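Local coordinates for protein mini spindles (Drosophila melanogaster, PDB 5VJC) that binds tubulin through TOG domains of HEAT repeats, thereby probably promoting microtubule dynamics and the formation of the mitotic spindle, at residues Y127-A130 with E131-S135; S135-V138 with P139-L143; V156-V159 with L160-I164; V166-F169 with V170-F173. One frame throughout, in Å; residues are numbered along the deposited sequence.

Interaction 1. Residues Y127-A130 with E131-S135; sequences YILA and ENEGS
Glu133 reaches back from the first turn of helix 131-142 to Ala130, the residue just before that helix, and places OE1 2.9 Å from Ala130 N in a hydrogen bond of 155°. With CG beside its own backbone N (chi1 -72°) and the chain extended beyond CG, the carboxylate runs alongside the methyl group of Ala130, whose CB lies 3.6 Å from OE1. Ala130 is the N-cap and Glu133 the third helical residue, which makes this one half of a capping box; the reciprocal bond is absent because alanine offers no side-chain acceptor. The same OE1 takes a second hydrogen bond from Tyr127 OH at 2.6 Å. The two donors use different sides of the oxygen: the phenol meets the syn lone pair, whereas the amide arrives on the anti side, tilted 26° from the carboxylate plane. Lys14 forms a salt bridge with OE2, and its amine also bonds Tyr127 OH, so it probably offsets the carboxylate charge while the two donors hold OE1. Leu129 packs its CD2 4.0 Å from Glu133 OE1 and its CD1 3.8 Å from Gly134 N, while that amide donates to Ala130 O at 3.1 Å in a helical i to i+4 bond.

Interaction 2. Residues S135-V138 with P139-L143; sequences SSFV and PHLLL
The Phe137 ring carries Leu141 CB over one face, 4.3 Å above the plane and offset toward the rim, and Leu141 CD2 reaches Phe137 CE2 at 3.9 Å. The imidazole of His140 turns an edge to Ser136 O, with CD2 2.9 Å from that oxygen. Both pairs sit at a proline kink in helix 131-142, within the HEAT-repeat array of the TOG domain. Pro139 has no N-H to give Ser135 O, and His140 N turns to Phe137 O in a weak bond of 3.2 Å instead of continuing the helical pattern to Ser136 O. A water makes good the first loss, donating to Ser135 O and joining it to His140 NE2. Ser136 O has no hydrogen-bonding partner and is buried against the imidazole edge. Tyr101 OH is hydrogen-bonded to the other nitrogen of that ring, ND1, which should limit its rotation. Regular bonding resumes with Leu141 N, bound to Phe137 O, and with Leu142 N, bound to Val138 O. On the side of the helix that meets Tyr175, Val138 and Leu142 lie side by side and point the same way. Val138 has CG1 anti to the backbone N (chi1 -179°), which sets that methyl 3.7 Å from Leu142 CD1.

Interaction 3. Residues V156-V159 with L160-I164; sequences VRRV and LRQVI
In the middle of helix 150-166, part of the HEAT-repeat stack, Arg157 and Arg161 lie one turn apart and run side by side. Methylenes of the first cover one face of the second's guanidinium: Arg157 CG stands 3.2 Å above that plane, toward its rim, and Arg157 CD is 3.2 Å from Arg161 NH2. The extended chain of Arg161 and the bends of Arg157 at chi2 and chi3 turn the two guanidinium planes 61° apart. One residue on, Arg158 crosses Gln162, and a water accepts from both Arg158 NH1 and Gln162 NE2, at 3.3 and 2.9 Å. Gln162 NE2 also reaches Val116 O on helix 105-124, but its OE1 is buried without a partner. Val159 O takes Val163 N nearly head-on at 2.9 Å and also accepts Gln162 N from above its carbonyl plane. Inward, Val159 CG1 approaches Val163 CG2 at 4.1 Å, beside Leu141 and Val138 of the preceding helix. Arg161 also makes a cation-pi contact with Phe197. The two arginines are like charges, with NE of Arg157 4.5 Å from NH2 of Arg161, but salt bridges of Arg157 to Glu190 and of Arg161 to Glu194 probably offset the cost and tie this helix to helix 185-202.

Interaction 4. Residues V166-F169 with V170-F173; sequences VFPF and VKVF
Pro168 O is gripped by two amides of the first turn that follows it: Val172 N at 3.1 Å, lying in the carbonyl plane with a straight approach of 161°, and Lys171 N at 3.0 Å in a weak bond. Pro168 is the N-cap of helix 169-178, at the end of the short link from helix 150-166 in this HEAT-repeat fold, and it offers its carbonyl while its ring packs on neighbouring carbons. Lys171 lies alongside that ring, its CG 3.8 Å from Pro168 CB, and its aliphatic chain crosses the Phe167 side chain at about a right angle, with CD 3.8 Å from Phe167 CZ. The chain bends only at its end, where the amine forms a long, weak ion pair with Glu131. Pro168 CD rests on one face of the ring of Phe167, toward the rim, and Val172 CG2 meets the edge in plane, 3.9 Å from Phe167 CD2. Phe169 begins the helix, and Phe169 O accepts a hydrogen bond from Phe173 N at 2.9 Å. Its CG sits between the backbone N and the carbonyl carbon (chi1 53°), which brings the root of the ring beside Val170 N, while the ring itself extends away from the helix to stack with Tyr202. In that position Phe169 CD1 comes within 3.4 Å of Val170 N, and Phe169 CE1 within 4.0 Å of Val170 CG2.

In the fold
All four contacts are local and follow one another along the chain, so none nests within or crosses another. Interaction 1 forms the entry to helix 131-142, and interaction 2 takes over at the shared Ser135 and carries that helix through its kink. After the loop, interaction 3 occupies helix 150-166, where Val156, Val159, Leu160 and Val163 pack against Leu141 and Val138 of interaction 2. Interaction 4 then turns the chain into helix 169-178, with Val172 resting on Leu160 and Ile164. It also returns to the start: Leu129 N and Val166 O, 3.0 Å apart, probably bond, and Phe167 touches Gly134, tying the loop before helix 169-178 to the start of helix 131-142 and the loop ahead of it.

Interaction 1. Residues Y127-A130 with E131-S135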
# COMPACT_ATOMS: atom_id res chain seq x y z
N TYR A 127 13.05 -12.38 -2.64
CA TYR A 127 12.78 -11.56 -3.81
C TYR A 127 12.73 -10.09 -3.39
O TYR A 127 12.26 -9.76 -2.31
CB TYR A 127 11.47 -11.98 -4.48
CG TYR A 127 11.08 -11.14 -5.70
CD1 TYR A 127 11.72 -11.31 -6.92
CD2 TYR A 127 10.08 -10.17 -5.60
CE1 TYR A 127 11.38 -10.52 -8.04
CE2 TYR A 127 9.71 -9.39 -6.70
CZ TYR A 127 10.38 -9.57 -7.92
OH TYR A 127 10.02 -8.80 -9.00
N ILE A 128 13.25 -9.24 -4.26
CA ILE A 128 13.28 -7.79 -4.12
C ILE A 128 12.33 -7.18 -5.14
O ILE A 128 12.51 -7.41 -6.33
CB ILE A 128 14.71 -7.28 -4.37
CG1 ILE A 128 15.63 -7.75 -3.25
CG2 ILE A 128 14.75 -5.76 -4.49
CD1 ILE A 128 15.12 -7.36 -1.92
N LEU A 129 11.31 -6.43 -4.70
CA LEU A 129 10.38 -5.84 -5.66
C LEU A 129 11.08 -4.89 -6.63
O LEU A 129 11.93 -4.07 -6.22
CB LEU A 129 9.25 -5.05 -4.99
CG LEU A 129 8.12 -5.64 -4.14
CD1 LEU A 129 7.04 -4.57 -3.93
CD2 LEU A 129 7.51 -6.88 -4.77
N ALA A 130 10.73 -5.00 -7.90
CA ALA A 130 11.12 -3.98 -8.87
C ALA A 130 10.54 -2.64 -8.42
O ALA A 130 9.48 -2.60 -7.78
CB ALA A 130 10.63 -4.34 -10.26
N GLU A 131 11.23 -1.55 -8.75
CA GLU A 131 10.71 -0.20 -8.52
C GLU A 131 9.26 -0.06 -9.06
O GLU A 131 8.38 0.52 -8.40
CB GLU A 131 11.64 0.83 -9.18
CG GLU A 131 11.12 2.24 -9.11
CD GLU A 131 10.95 2.71 -7.68
OE1 GLU A 131 11.93 2.56 -6.92
OE2 GLU A 131 9.83 3.18 -7.32
N ASN A 132 9.01 -0.64 -10.23
CA ASN A 132 7.69 -0.55 -10.85
C ASN A 132 6.64 -1.33 -10.09
O ASN A 132 5.50 -0.90 -10.01
CB ASN A 132 7.75 -1.06 -12.29
CG ASN A 132 8.85 -0.39 -13.08
OD1 ASN A 132 10.05 -0.55 -12.78
ND2 ASN A 132 8.45 0.37 -14.09
N GLU A 133 7.01 -2.49 -9.54
CA GLU A 133 6.05 -3.28 -8.78
C GLU A 133 5.61 -2.52 -7.52
O GLU A 133 4.41 -2.36 -7.28
CB GLU A 133 6.63 -4.65 -8.43
CG GLU A 133 6.72 -5.56 -9.66
CD GLU A 133 7.57 -6.78 -9.47
OE1 GLU A 133 8.54 -6.74 -8.67
OE2 GLU A 133 7.28 -7.80 -10.13
N GLY A 134 6.57 -2.05 -6.73
CA GLY A 134 6.28 -1.20 -5.58
C GLY A 134 5.42 0.02 -5.91
O GLY A 134 4.40 0.28 -5.26
N SER A 135 5.84 0.79 -6.91
CA SER A 135 5.14 2.01 -7.30
C SER A 135 3.73 1.77 -7.80
O SER A 135 2.84 2.58 -7.59
CB SER A 135 5.93 2.75 -8.39
OG SER A 135 6.98 3.47 -7.80

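Interaction 2. Residues S135-V138 with P139-L143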
# COMPACT_ATOMS: atom_id res chain seq x y z
N SER A 135 5.84 0.79 -6.91
CA SER A 135 5.14 2.01 -7.30
C SER A 135 3.73 1.77 -7.80
O SER A 135 2.84 2.58 -7.59
CB SER A 135 5.93 2.75 -8.39
OG SER A 135 6.98 3.47 -7.80
N SER A 136 3.53 0.66 -8.49
CA SER A 136 2.22 0.37 -9.07
C SER A 136 1.23 -0.07 -8.01
O SER A 136 0.02 -0.05 -8.24
CB SER A 136 2.34 -0.74 -10.11
OG SER A 136 2.52 -1.98 -9.43
N PHE A 137 1.76 -0.48 -6.86
CA PHE A 137 0.98 -1.26 -5.90
C PHE A 137 0.69 -0.52 -4.60
O PHE A 137 -0.45 -0.41 -4.20
CB PHE A 137 1.69 -2.57 -5.59
CG PHE A 137 1.00 -3.42 -4.55
CD1 PHE A 137 -0.29 -3.88 -4.76
CD2 PHE A 137 1.65 -3.75 -3.36
CE1 PHE A 137 -0.94 -4.66 -3.78
CE2 PHE A 137 1.02 -4.54 -2.39
CZ PHE A 137 -0.27 -4.99 -2.60
N VAL A 138 1.74 -0.02 -3.95
CA VAL A 138 1.61 0.54 -2.60
C VAL A 138 0.64 1.73 -2.43
O VAL A 138 -0.12 1.73 -1.48
CB VAL A 138 3.00 0.94 -2.07
CG1 VAL A 138 2.92 1.51 -0.63
CG2 VAL A 138 3.92 -0.27 -2.13
N PRO A 139 0.64 2.73 -3.35
CA PRO A 139 -0.30 3.85 -3.16
C PRO A 139 -1.75 3.39 -3.13
O PRO A 139 -2.58 3.94 -2.38
CB PRO A 139 -0.06 4.75 -4.39
CG PRO A 139 1.24 4.35 -4.92
CD PRO A 139 1.51 2.94 -4.52
N HIS A 140 -2.05 2.38 -3.95
CA HIS A 140 -3.39 1.87 -4.08
C HIS A 140 -3.76 1.02 -2.89
O HIS A 140 -4.90 1.08 -2.41
CB HIS A 140 -3.53 1.08 -5.38
CG HIS A 140 -3.17 1.87 -6.59
ND1 HIS A 140 -3.97 2.87 -7.09
CD2 HIS A 140 -2.06 1.85 -7.37
CE1 HIS A 140 -3.39 3.41 -8.15
NE2 HIS A 140 -2.22 2.81 -8.34
N LEU A 141 -2.81 0.22 -2.42
CA LEU A 141 -3.02 -0.54 -1.20
C LEU A 141 -3.32 0.41 -0.04
O LEU A 141 -4.27 0.22 0.69
CB LEU A 141 -1.81 -1.40 -0.88
CG LEU A 141 -1.68 -2.03 0.50
CD1 LEU A 141 -2.69 -3.17 0.65
CD2 LEU A 141 -0.18 -2.52 0.73
N LEU A 142 -2.50 1.45 0.10
CA LEU A 142 -2.63 2.39 1.21
C LEU A 142 -3.98 3.10 1.25
O LEU A 142 -4.44 3.47 2.33
CB LEU A 142 -1.51 3.42 1.18
CG LEU A 142 -0.28 3.00 1.98
CD1 LEU A 142 0.92 3.79 1.50
CD2 LEU A 142 -0.52 3.26 3.47
N LEU A 143 -4.60 3.27 0.09
CA LEU A 143 -5.94 3.84 -0.01
C LEU A 143 -6.95 3.13 0.86
O LEU A 143 -7.90 3.74 1.31
CB LEU A 143 -6.44 3.82 -1.46
CG LEU A 143 -5.94 4.97 -2.34
CD1 LEU A 143 -6.64 4.88 -3.69
CD2 LEU A 143 -6.20 6.34 -1.69
O HOH W 1 0.65 3.59 -8.73

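Interaction 3. Residues V156-V159 with L160-I164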
# COMPACT_ATOMS: atom_id res chain seq x y z
N VAL A 156 -4.76 -4.70 5.11
CA VAL A 156 -3.88 -3.69 4.51
C VAL A 156 -2.62 -3.49 5.33
O VAL A 156 -1.51 -3.51 4.80
CB VAL A 156 -4.62 -2.35 4.36
CG1 VAL A 156 -3.68 -1.24 3.90
CG2 VAL A 156 -5.82 -2.52 3.40
N ARG A 157 -2.78 -3.32 6.64
CA ARG A 157 -1.64 -3.14 7.52
C ARG A 157 -0.69 -4.36 7.47
O ARG A 157 0.53 -4.22 7.44
CB ARG A 157 -2.14 -2.87 8.96
CG ARG A 157 -1.11 -2.35 9.98
CD ARG A 157 -1.74 -1.21 10.86
NE ARG A 157 -3.11 -1.54 11.21
CZ ARG A 157 -4.11 -0.65 11.25
NH1 ARG A 157 -3.87 0.62 10.99
NH2 ARG A 157 -5.33 -1.06 11.57
N ARG A 158 -1.26 -5.56 7.47
CA ARG A 158 -0.45 -6.79 7.48
C ARG A 158 0.39 -6.90 6.20
O ARG A 158 1.61 -7.18 6.23
CB ARG A 158 -1.36 -8.01 7.65
CG ARG A 158 -0.67 -9.36 7.55
CD ARG A 158 -0.05 -9.83 8.85
NE ARG A 158 0.33 -11.25 8.79
CZ ARG A 158 1.52 -11.69 8.36
NH1 ARG A 158 2.46 -10.85 7.95
NH2 ARG A 158 1.77 -13.00 8.34
N VAL A 159 -0.26 -6.66 5.06
CA VAL A 159 0.43 -6.64 3.76
C VAL A 159 1.45 -5.51 3.72
O VAL A 159 2.57 -5.71 3.32
CB VAL A 159 -0.60 -6.47 2.60
CG1 VAL A 159 0.12 -6.27 1.22
CG2 VAL A 159 -1.56 -7.66 2.56
N LEU A 160 1.05 -4.31 4.14
CA LEU A 160 1.98 -3.18 4.09
C LEU A 160 3.25 -3.50 4.90
O LEU A 160 4.39 -3.15 4.51
CB LEU A 160 1.33 -1.91 4.61
CG LEU A 160 2.13 -0.62 4.39
CD1 LEU A 160 2.10 -0.16 2.92
CD2 LEU A 160 1.65 0.50 5.29
N ARG A 161 3.08 -4.21 6.01
CA ARG A 161 4.23 -4.47 6.87
C ARG A 161 5.07 -5.65 6.38
O ARG A 161 6.16 -5.88 6.89
CB ARG A 161 3.77 -4.68 8.30
CG ARG A 161 3.31 -3.34 8.89
CD ARG A 161 2.71 -3.49 10.27
NE ARG A 161 2.14 -2.22 10.71
CZ ARG A 161 1.67 -1.98 11.93
NH1 ARG A 161 1.75 -2.93 12.86
NH2 ARG A 161 1.17 -0.79 12.23
N GLN A 162 4.57 -6.33 5.36
CA GLN A 162 5.39 -7.25 4.58
C GLN A 162 6.10 -6.53 3.43
O GLN A 162 7.24 -6.84 3.13
CB GLN A 162 4.54 -8.37 4.00
CG GLN A 162 3.96 -9.30 5.03
CD GLN A 162 3.06 -10.29 4.36
OE1 GLN A 162 2.06 -9.91 3.73
NE2 GLN A 162 3.43 -11.57 4.44
N VAL A 163 5.41 -5.60 2.77
CA VAL A 163 6.00 -4.87 1.65
C VAL A 163 7.31 -4.19 2.05
O VAL A 163 8.29 -4.22 1.29
CB VAL A 163 5.02 -3.82 1.10
CG1 VAL A 163 5.70 -2.96 0.05
CG2 VAL A 163 3.79 -4.51 0.50
N ILE A 164 7.35 -3.59 3.24
CA ILE A 164 8.53 -2.86 3.66
C ILE A 164 9.74 -3.78 3.84
O ILE A 164 10.85 -3.30 3.92
CB ILE A 164 8.33 -2.08 4.98
CG1 ILE A 164 8.00 -3.05 6.12
CG2 ILE A 164 7.26 -1.04 4.82
CD1 ILE A 164 7.42 -2.38 7.35
O HOH W 2 5.20 -12.06 6.68

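Interaction 4. Residues V166-F169 with V170-F173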
# COMPACT_ATOMS: atom_id res chain seq x y z
N VAL A 166 10.50 -6.01 1.56
CA VAL A 166 10.98 -6.34 0.21
C VAL A 166 10.98 -5.13 -0.74
O VAL A 166 11.13 -5.30 -1.95
CB VAL A 166 10.15 -7.46 -0.45
CG1 VAL A 166 10.38 -8.80 0.26
CG2 VAL A 166 8.64 -7.09 -0.52
N PHE A 167 10.85 -3.94 -0.18
CA PHE A 167 10.74 -2.70 -0.93
C PHE A 167 11.21 -1.59 0.01
O PHE A 167 10.96 -1.68 1.21
CB PHE A 167 9.29 -2.50 -1.41
CG PHE A 167 9.10 -1.33 -2.33
CD1 PHE A 167 9.62 -1.35 -3.61
CD2 PHE A 167 8.40 -0.21 -1.90
CE1 PHE A 167 9.47 -0.26 -4.45
CE2 PHE A 167 8.23 0.87 -2.75
CZ PHE A 167 8.77 0.85 -4.01
N PRO A 168 11.90 -0.54 -0.50
CA PRO A 168 12.53 0.42 0.42
C PRO A 168 11.58 1.08 1.43
O PRO A 168 10.56 1.67 1.05
CB PRO A 168 13.11 1.47 -0.53
CG PRO A 168 13.43 0.68 -1.77
CD PRO A 168 12.24 -0.24 -1.91
N PHE A 169 11.92 0.98 2.72
CA PHE A 169 11.04 1.49 3.77
C PHE A 169 10.96 3.00 3.67
O PHE A 169 9.92 3.55 3.96
CB PHE A 169 11.48 1.02 5.19
CG PHE A 169 12.93 1.32 5.55
CD1 PHE A 169 13.29 2.56 6.08
CD2 PHE A 169 13.90 0.34 5.43
CE1 PHE A 169 14.61 2.83 6.43
CE2 PHE A 169 15.23 0.60 5.78
CZ PHE A 169 15.59 1.85 6.28
N VAL A 170 12.00 3.66 3.15
CA VAL A 170 11.89 5.11 2.98
C VAL A 170 10.80 5.45 1.94
O VAL A 170 10.02 6.40 2.12
CB VAL A 170 13.24 5.75 2.59
CG1 VAL A 170 13.05 7.13 2.00
CG2 VAL A 170 14.18 5.81 3.79
N LYS A 171 10.69 4.65 0.89
CA LYS A 171 9.66 4.88 -0.13
C LYS A 171 8.26 4.64 0.44
O LYS A 171 7.35 5.41 0.17
CB LYS A 171 9.90 4.01 -1.36
CG LYS A 171 11.18 4.36 -2.09
CD LYS A 171 11.31 3.60 -3.39
CE LYS A 171 12.45 4.16 -4.24
NZ LYS A 171 12.22 5.60 -4.56
N VAL A 172 8.10 3.59 1.24
CA VAL A 172 6.81 3.32 1.88
C VAL A 172 6.43 4.46 2.82
O VAL A 172 5.26 4.90 2.82
CB VAL A 172 6.83 1.99 2.64
CG1 VAL A 172 5.52 1.79 3.42
CG2 VAL A 172 7.06 0.83 1.66
N PHE A 173 7.40 4.94 3.59
CA PHE A 173 7.17 6.08 4.46
C PHE A 173 6.59 7.24 3.66
O PHE A 173 5.60 7.84 4.08
CB PHE A 173 8.45 6.52 5.19
CG PHE A 173 8.24 7.64 6.19
CD1 PHE A 173 7.90 7.35 7.50
CD2 PHE A 173 8.36 8.96 5.81
CE1 PHE A 173 7.70 8.37 8.42
CE2 PHE A 173 8.15 9.98 6.72
CZ PHE A 173 7.82 9.69 8.02